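Long-range contacts in dihydrodipicolinate synthase (Bacillus anthracis, PDB 1XL9), which probably catalyses the condensation of pyruvate with aspartate semialdehyde, the first step committed to the diaminopimelate and lysine branch of bacterial biosynthesis: residues A[50-55]-A[82-87]; A[109-114]-A[139-144]; A[14-19]-A[211-216]. All coordinates share one frame; numbering follows the deposited sequence.

Contact 1. Residues A[50-55]-A[82-87]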
loop_
_atom_site.group_PDB
_atom_site.type_symbol
_atom_site.label_atom_id
_atom_site.label_comp_id
_atom_site.label_asym_id
_atom_site.label_seq_id
_atom_site.Cartn_x
_atom_site.Cartn_y
_atom_site.Cartn_z
ATOM N N ILE A 50 25.930 -14.472 -16.275
ATOM C CA ILE A 50 24.670 -15.220 -16.394
ATOM C C ILE A 50 24.189 -15.738 -15.042
ATOM O O ILE A 50 24.927 -16.441 -14.324
ATOM C CB ILE A 50 24.771 -16.354 -17.457
ATOM C CG1 ILE A 50 24.932 -15.753 -18.868
ATOM C CG2 ILE A 50 23.558 -17.196 -17.422
ATOM C CD1 ILE A 50 25.492 -16.698 -19.914
ATOM N N VAL A 51 22.944 -15.355 -14.721
ATOM C CA VAL A 51 22.135 -15.915 -13.626
ATOM C C VAL A 51 21.202 -17.015 -14.201
ATOM O O VAL A 51 20.319 -16.773 -15.105
ATOM C CB VAL A 51 21.369 -14.810 -12.837
ATOM C CG1 VAL A 51 20.700 -15.394 -11.594
ATOM C CG2 VAL A 51 22.287 -13.656 -12.459
ATOM N N VAL A 52 21.442 -18.227 -13.670
ATOM C CA VAL A 52 20.874 -19.519 -14.103
ATOM C C VAL A 52 19.907 -19.996 -13.042
ATOM O O VAL A 52 20.292 -20.143 -11.853
ATOM C CB VAL A 52 21.932 -20.698 -14.228
ATOM C CG1 VAL A 52 21.384 -21.841 -15.064
ATOM C CG2 VAL A 52 23.164 -20.284 -14.810
ATOM N N GLY A 53 18.678 -20.317 -13.472
ATOM C CA GLY A 53 17.721 -20.949 -12.595
ATOM C C GLY A 53 17.219 -20.055 -11.484
ATOM O O GLY A 53 16.916 -20.532 -10.383
ATOM N N GLY A 54 17.146 -18.757 -11.752
ATOM C CA GLY A 54 16.503 -17.834 -10.855
ATOM C C GLY A 54 15.026 -17.795 -11.190
ATOM O O GLY A 54 14.512 -18.641 -11.934
ATOM N N THR A 55 14.377 -16.780 -10.637
ATOM C CA THR A 55 12.996 -16.426 -10.886
ATOM C C THR A 55 12.662 -16.490 -12.368
ATOM O O THR A 55 11.694 -17.142 -12.767
ATOM C CB THR A 55 12.660 -14.933 -10.379
ATOM O OG1 THR A 55 13.247 -14.665 -9.086
ATOM C CG2 THR A 55 11.152 -14.724 -10.334
ATOM N N VAL A 82 32.445 -15.800 -19.061
ATOM C CA VAL A 82 31.558 -14.895 -18.342
ATOM C C VAL A 82 31.264 -15.654 -17.025
ATOM O O VAL A 82 31.182 -16.895 -17.044
ATOM C CB VAL A 82 30.322 -14.647 -19.284
ATOM C CG1 VAL A 82 29.046 -15.027 -18.706
ATOM C CG2 VAL A 82 30.327 -13.247 -19.846
ATOM N N PRO A 83 31.211 -14.948 -15.871
ATOM C CA PRO A 83 30.766 -15.624 -14.627
ATOM C C PRO A 83 29.353 -16.201 -14.702
ATOM O O PRO A 83 28.452 -15.633 -15.367
ATOM C CB PRO A 83 30.813 -14.516 -13.563
ATOM C CG PRO A 83 31.667 -13.461 -14.123
ATOM C CD PRO A 83 31.570 -13.538 -15.608
ATOM N N VAL A 84 29.205 -17.340 -14.030
ATOM C CA VAL A 84 27.950 -18.079 -13.938
ATOM C C VAL A 84 27.478 -18.029 -12.517
ATOM O O VAL A 84 28.215 -18.456 -11.597
ATOM C CB VAL A 84 28.113 -19.524 -14.364
ATOM C CG1 VAL A 84 26.823 -20.320 -14.090
ATOM C CG2 VAL A 84 28.453 -19.569 -15.855
ATOM N N ILE A 85 26.284 -17.448 -12.347
ATOM C CA ILE A 85 25.653 -17.317 -11.037
ATOM C C ILE A 85 24.381 -18.178 -11.021
ATOM O O ILE A 85 23.418 -17.956 -11.819
ATOM C CB ILE A 85 25.244 -15.854 -10.657
ATOM C CG1 ILE A 85 26.378 -14.847 -10.922
ATOM C CG2 ILE A 85 24.774 -15.811 -9.230
ATOM C CD1 ILE A 85 25.862 -13.437 -11.228
ATOM N N ALA A 86 24.421 -19.159 -10.123
ATOM C CA ALA A 86 23.340 -20.084 -9.902
ATOM C C ALA A 86 22.452 -19.603 -8.773
ATOM O O ALA A 86 22.945 -19.248 -7.662
ATOM C CB ALA A 86 23.892 -21.463 -9.553
ATOM N N GLY A 87 21.154 -19.675 -9.009
ATOM C CA GLY A 87 20.166 -19.220 -8.034
ATOM C C GLY A 87 19.729 -20.317 -7.098
ATOM O O GLY A 87 18.660 -20.859 -7.263
HETATM O O HOH W 1 18.071 -22.656 -9.262
#

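Contact 2. Residues A[109-114]-A[139-144]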
loop_
_atom_site.group_PDB
_atom_site.type_symbol
_atom_site.label_atom_id
_atom_site.label_comp_id
_atom_site.label_asym_id
_atom_site.label_seq_id
_atom_site.Cartn_x
_atom_site.Cartn_y
_atom_site.Cartn_z
ATOM N N ASP A 109 30.438 -20.037 -10.723
ATOM C CA ASP A 109 31.353 -19.050 -10.202
ATOM C C ASP A 109 30.851 -18.355 -8.939
ATOM O O ASP A 109 31.639 -17.810 -8.159
ATOM C CB ASP A 109 31.656 -18.097 -11.341
ATOM C CG ASP A 109 32.314 -18.819 -12.522
ATOM O OD1 ASP A 109 31.702 -18.889 -13.605
ATOM O OD2 ASP A 109 33.440 -19.352 -12.358
ATOM N N ALA A 110 29.532 -18.426 -8.722
ATOM C CA ALA A 110 28.854 -17.704 -7.660
ATOM C C ALA A 110 27.424 -18.185 -7.488
ATOM O O ALA A 110 26.844 -18.840 -8.375
ATOM C CB ALA A 110 28.822 -16.255 -8.002
ATOM N N VAL A 111 26.842 -17.808 -6.353
ATOM C CA VAL A 111 25.439 -18.076 -6.082
ATOM C C VAL A 111 24.655 -16.833 -5.750
ATOM O O VAL A 111 25.154 -15.935 -5.083
ATOM C CB VAL A 111 25.225 -19.092 -4.947
ATOM C CG1 VAL A 111 25.609 -20.459 -5.419
ATOM C CG2 VAL A 111 26.015 -18.729 -3.675
ATOM N N MET A 112 23.394 -16.811 -6.219
ATOM C CA MET A 112 22.416 -15.803 -5.780
ATOM C C MET A 112 21.462 -16.330 -4.774
ATOM O O MET A 112 20.947 -17.422 -4.911
ATOM C CB MET A 112 21.559 -15.249 -6.938
ATOM C CG MET A 112 20.925 -13.943 -6.512
ATOM S SD MET A 112 20.585 -12.902 -7.921
ATOM C CE MET A 112 19.233 -13.853 -8.441
ATOM N N LEU A 113 21.125 -15.487 -3.817
ATOM C CA LEU A 113 20.306 -15.920 -2.700
ATOM C C LEU A 113 19.218 -14.898 -2.472
ATOM O O LEU A 113 19.485 -13.774 -2.056
ATOM C CB LEU A 113 21.171 -16.105 -1.403
ATOM C CG LEU A 113 22.337 -17.052 -1.534
ATOM C CD1 LEU A 113 23.051 -17.158 -0.153
ATOM C CD2 LEU A 113 21.958 -18.422 -1.981
ATOM N N VAL A 114 17.995 -15.307 -2.786
ATOM C CA VAL A 114 16.822 -14.465 -2.609
ATOM C C VAL A 114 16.394 -14.448 -1.171
ATOM O O VAL A 114 16.589 -15.435 -0.470
ATOM C CB VAL A 114 15.639 -14.972 -3.464
ATOM C CG1 VAL A 114 15.080 -16.291 -2.956
ATOM C CG2 VAL A 114 14.611 -13.924 -3.564
ATOM N N LEU A 139 32.408 -20.144 -2.507
ATOM C CA LEU A 139 32.040 -19.280 -3.621
ATOM C C LEU A 139 31.591 -17.895 -3.180
ATOM O O LEU A 139 31.034 -17.724 -2.087
ATOM C CB LEU A 139 30.899 -19.933 -4.412
ATOM C CG LEU A 139 31.179 -20.624 -5.758
ATOM C CD1 LEU A 139 32.509 -21.293 -5.836
ATOM C CD2 LEU A 139 30.040 -21.606 -6.165
ATOM N N PRO A 140 31.771 -16.894 -4.056
ATOM C CA PRO A 140 31.088 -15.595 -3.896
ATOM C C PRO A 140 29.546 -15.671 -3.904
ATOM O O PRO A 140 28.948 -16.484 -4.634
ATOM C CB PRO A 140 31.567 -14.796 -5.103
ATOM C CG PRO A 140 32.724 -15.494 -5.620
ATOM C CD PRO A 140 32.614 -16.923 -5.260
ATOM N N VAL A 141 28.935 -14.790 -3.125
ATOM C CA VAL A 141 27.502 -14.798 -2.834
ATOM C C VAL A 141 26.864 -13.426 -3.158
ATOM O O VAL A 141 27.344 -12.429 -2.689
ATOM C CB VAL A 141 27.246 -15.188 -1.358
ATOM C CG1 VAL A 141 25.826 -14.894 -0.944
ATOM C CG2 VAL A 141 27.586 -16.690 -1.121
ATOM N N MET A 142 25.810 -13.414 -3.975
ATOM C CA MET A 142 25.053 -12.184 -4.332
ATOM C C MET A 142 23.640 -12.217 -3.696
ATOM O O MET A 142 22.831 -13.085 -3.977
ATOM C CB MET A 142 24.989 -12.007 -5.842
ATOM C CG MET A 142 24.076 -10.859 -6.262
ATOM S SD MET A 142 24.222 -10.368 -7.963
ATOM C CE MET A 142 22.802 -11.151 -8.655
ATOM N N LEU A 143 23.381 -11.315 -2.758
ATOM C CA LEU A 143 22.075 -11.176 -2.142
ATOM C C LEU A 143 21.003 -10.697 -3.193
ATOM O O LEU A 143 21.325 -10.130 -4.259
ATOM C CB LEU A 143 22.202 -10.198 -0.973
ATOM C CG LEU A 143 22.496 -10.707 0.455
ATOM C CD1 LEU A 143 23.312 -11.984 0.600
ATOM C CD2 LEU A 143 23.117 -9.594 1.287
ATOM N N TYR A 144 19.740 -10.971 -2.902
ATOM C CA TYR A 144 18.635 -10.564 -3.813
ATOM C C TYR A 144 17.431 -10.113 -2.998
ATOM O O TYR A 144 16.764 -10.928 -2.373
ATOM C CB TYR A 144 18.254 -11.716 -4.749
ATOM C CG TYR A 144 17.125 -11.485 -5.769
ATOM C CD1 TYR A 144 16.761 -10.227 -6.222
ATOM C CD2 TYR A 144 16.462 -12.574 -6.297
ATOM C CE1 TYR A 144 15.726 -10.073 -7.205
ATOM C CE2 TYR A 144 15.430 -12.428 -7.251
ATOM C CZ TYR A 144 15.091 -11.200 -7.703
ATOM O OH TYR A 144 14.082 -11.172 -8.663
#

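Contact 3. Residues A[14-19]-A[211-216]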
loop_
_atom_site.group_PDB
_atom_site.type_symbol
_atom_site.label_atom_id
_atom_site.label_comp_id
_atom_site.label_asym_id
_atom_site.label_seq_id
_atom_site.Cartn_x
_atom_site.Cartn_y
_atom_site.Cartn_z
ATOM N N GLY A 14 30.448 -7.426 -14.051
ATOM C CA GLY A 14 30.249 -6.366 -15.033
ATOM C C GLY A 14 28.962 -5.525 -14.955
ATOM O O GLY A 14 28.298 -5.463 -13.934
ATOM N N THR A 15 28.623 -4.869 -16.069
ATOM C CA THR A 15 27.469 -3.960 -16.132
ATOM C C THR A 15 26.100 -4.622 -16.262
ATOM O O THR A 15 25.152 -4.167 -15.653
ATOM C CB THR A 15 27.634 -2.896 -17.283
ATOM O OG1 THR A 15 27.969 -3.551 -18.515
ATOM C CG2 THR A 15 28.742 -1.931 -16.937
ATOM N N ILE A 16 26.002 -5.696 -17.042
ATOM C CA ILE A 16 24.731 -6.362 -17.324
ATOM C C ILE A 16 24.764 -7.885 -17.044
ATOM O O ILE A 16 25.055 -8.664 -17.947
ATOM C CB ILE A 16 24.262 -6.122 -18.812
ATOM C CG1 ILE A 16 24.302 -4.639 -19.182
ATOM C CG2 ILE A 16 22.866 -6.636 -19.021
ATOM C CD1 ILE A 16 23.594 -4.305 -20.520
ATOM N N ALA A 17 24.445 -8.305 -15.804
ATOM C CA ALA A 17 24.151 -9.735 -15.515
ATOM C C ALA A 17 22.759 -10.031 -16.085
ATOM O O ALA A 17 21.845 -9.260 -15.870
ATOM C CB ALA A 17 24.207 -10.028 -14.025
ATOM N N THR A 18 22.599 -11.081 -16.881
ATOM C CA THR A 18 21.289 -11.411 -17.409
ATOM C C THR A 18 20.664 -12.532 -16.585
ATOM O O THR A 18 21.287 -13.569 -16.359
ATOM C CB THR A 18 21.357 -11.763 -18.911
ATOM O OG1 THR A 18 21.882 -10.636 -19.588
ATOM C CG2 THR A 18 20.009 -12.082 -19.479
ATOM N N ALA A 19 19.456 -12.265 -16.092
ATOM C CA ALA A 19 18.585 -13.258 -15.477
ATOM C C ALA A 19 17.964 -14.146 -16.540
ATOM O O ALA A 19 16.914 -13.797 -17.112
ATOM C CB ALA A 19 17.513 -12.557 -14.664
ATOM N N LYS A 211 26.660 -0.482 -9.602
ATOM C CA LYS A 211 27.597 -1.113 -10.569
ATOM C C LYS A 211 26.927 -1.384 -11.904
ATOM O O LYS A 211 27.538 -1.281 -12.952
ATOM C CB LYS A 211 28.156 -2.430 -10.021
ATOM C CG LYS A 211 29.697 -2.631 -10.154
ATOM C CD LYS A 211 30.097 -3.499 -11.376
ATOM C CE LYS A 211 31.603 -3.900 -11.363
ATOM N NZ LYS A 211 32.014 -4.791 -10.153
ATOM N N GLY A 212 25.673 -1.780 -11.873
ATOM C CA GLY A 212 24.906 -1.928 -13.109
ATOM C C GLY A 212 23.567 -2.570 -12.868
ATOM O O GLY A 212 22.908 -2.267 -11.886
ATOM N N ILE A 213 23.183 -3.485 -13.757
ATOM C CA ILE A 213 21.833 -4.069 -13.742
ATOM C C ILE A 213 21.851 -5.619 -13.838
ATOM O O ILE A 213 22.659 -6.181 -14.590
ATOM C CB ILE A 213 21.029 -3.479 -14.906
ATOM C CG1 ILE A 213 19.645 -4.097 -15.039
ATOM C CG2 ILE A 213 21.749 -3.719 -16.237
ATOM C CD1 ILE A 213 18.762 -3.849 -13.863
ATOM N N VAL A 214 20.997 -6.294 -13.060
ATOM C CA VAL A 214 20.660 -7.707 -13.326
ATOM C C VAL A 214 19.321 -7.686 -14.075
ATOM O O VAL A 214 18.310 -7.190 -13.566
ATOM C CB VAL A 214 20.583 -8.574 -12.076
ATOM C CG1 VAL A 214 20.401 -10.002 -12.467
ATOM C CG2 VAL A 214 21.872 -8.457 -11.210
ATOM N N SER A 215 19.321 -8.201 -15.281
ATOM C CA SER A 215 18.364 -7.750 -16.276
ATOM C C SER A 215 17.544 -8.856 -16.909
ATOM O O SER A 215 17.992 -10.001 -17.071
ATOM C CB SER A 215 19.114 -7.019 -17.385
ATOM O OG SER A 215 18.239 -6.686 -18.468
ATOM N N VAL A 216 16.354 -8.462 -17.351
ATOM C CA VAL A 216 15.505 -9.282 -18.188
ATOM C C VAL A 216 15.400 -8.729 -19.632
ATOM O O VAL A 216 15.345 -9.499 -20.593
ATOM C CB VAL A 216 14.085 -9.371 -17.536
ATOM C CG1 VAL A 216 13.098 -9.982 -18.458
ATOM C CG2 VAL A 216 14.151 -10.134 -16.162
#

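Contact 1. Residues A[50-55]-A[82-87]
Ile50, Val51 and Val52 pair with Val84, Ile85 and Ala86 as neighbouring parallel strands deep in the barrel wall. The evidence is the register: Val51 lies opposite Ile85 with their CA atoms 4.6 Å apart, and the two strand axes run in the same sense at 27°. Ile50 N donates to Pro83 O at 2.9 Å, and Ile85 N returns a bond to Ile50 O at 2.6 Å; further along, Val52 N gives its hydrogen to Ile85 O and Gly87 N to Val52 O. The N-H...O angle from Ile85 N to Ile50 O is 174°, and the other three bonds are also close to linear.

Val51 and Ile85 share the inner face. Val51 CG2, anti to its own carbonyl carbon (CG1 at chi1 -172°), meets Ile85 CD1 at 3.8 Å, and Met112 of the next strand touches both side chains. On the outer face, Val52 CG2 meets Val84 CG1 at 3.7 Å, while Ile50 CD1 reaches Val82 CG1 as their side chains cross at about a right angle. Val78 of helix 64-78 lies against Ile50, and Leu70 and Val74 lie against Val52.

Beyond Val52 and Ala86 a single water joins the two segments: it donates to both Gly53 O (2.7 Å) and Gly87 O (2.8 Å), two acceptors that cannot bond each other. Strand 49-52, helix 64-78 and strand 84-86 together form a beta-alpha-beta unit, the repeating element of the TIM barrel.

Contact 2. Residues A[109-114]-A[139-144]
The terminal methyl of Met112 approaches the Tyr144 ring at a slant, CE lying 3.7 Å from Tyr144 CD2. The sulfur SD sits 4.9 Å from the centroid of the Tyr144 ring and 35° off its normal, an oblique Met-aromatic contact. Two torsions account for it: Met112 CG is anti to the backbone nitrogen (chi1 -162°), and a bend at chi3 (74°) brings CE to the ring. Val114 CG2 also approaches Tyr144 CD2, at 3.6 Å and again obliquely, so the same ring carbon takes two apolar neighbours from the adjacent strand. Met142 lies beside Met112, pointing the same way. Lys172 of strand 168-173 touches both Met142 and Tyr144 on this inner face.

The outer face is aliphatic. Val111 CG2 packs on Val141 CG2 at 3.6 Å, and Leu113 CD1 on Val141 CG1 at 3.7 Å; Phe130 and Ile133 of helix 123-135 then lie against Leu113.

Backbone bonds set the parallel register of the two strands. Val111 N donates to Pro140 O, Met142 N to Val111 O at 2.8 Å, and Leu113 N to Met142 O. At the entry to the strands, Pro140 CD rests 3.2 Å from Asp109 O, and Asp109 OD1 accepts a hydrogen bond from Val84 N, which ties this end of the pair to the preceding strand. Strands 110-114 and 141-145, linked through helix 123-135, make a right-handed beta-alpha-beta crossover of the TIM barrel, a fold whose active sites lie at the C-terminal ends of the strands, the end where Tyr144 stands.

Contact 3. Residues A[14-19]-A[211-216]
Thr15 O accepts Ile213 N at 2.8 Å and 173°, opening a parallel backbone ladder that ends with Ala19 N on Ser215 O. Between them, Ser215 N donates to Ala17 O at 2.8 Å. Ala17 N on Ile213 O is weak: its 3.0 Å length is ordinary, but the angle at hydrogen is only 127°. The closing bond from Ala19 N to Ser215 O is 2.9 Å long. Ala17 O has a second, softer neighbour in Val214 CA at 3.2 Å, a CA-H...O contact.

The polar side chains find their partners beyond the two strands. A chi1 of 173° swings Ser215 OG away from its own N, to where it bonds Asp199 OD1 and caps Ser218 N; the other carboxylate oxygen, Asp199 OD2, accepts Val216 N. Thr18 OG1 is bonded to the hydroxyls of Thr47 and Ser218, and Thr15 OG1 to Gln226 NE2. Lys211 NZ forms a salt bridge with Asp12.

Apolar contacts fill in around these bonds: Ile16 CG1 meets Ile213 CG2 at 4.0 Å on the side facing helix 218-233, and Ala17 CB meets Val214 CG2 at 4.0 Å on the other. The first and last barrel strands thus join here, flanked in the sheet by strands 49-52 and 193-196, with Met225 and Gln226 of helix 218-233 lying over Ile16.

Overall arrangement
All three contacts are buried parallel strand pairs of one eight-stranded barrel. Contacts 1 and 2 join successive strands through a single helix, and they adjoin each other: Ala86 O lies 2.9 Å from Met112 N, probably a hydrogen bond. Contact 3 spans almost the whole barrel sequence, enclosing the other two and closing the ring; it meets contact 1 where Val51 N probably donates to Thr18 O. Chemistry differs with place. Contact 1 is purely aliphatic in its side-chain packing, contact 2 buries the largest surface (626 Å²) and adds sulfur and an aromatic ring inside, whereas contact 3 carries hydroxyls tied to the adjoining loops and helix 218-233.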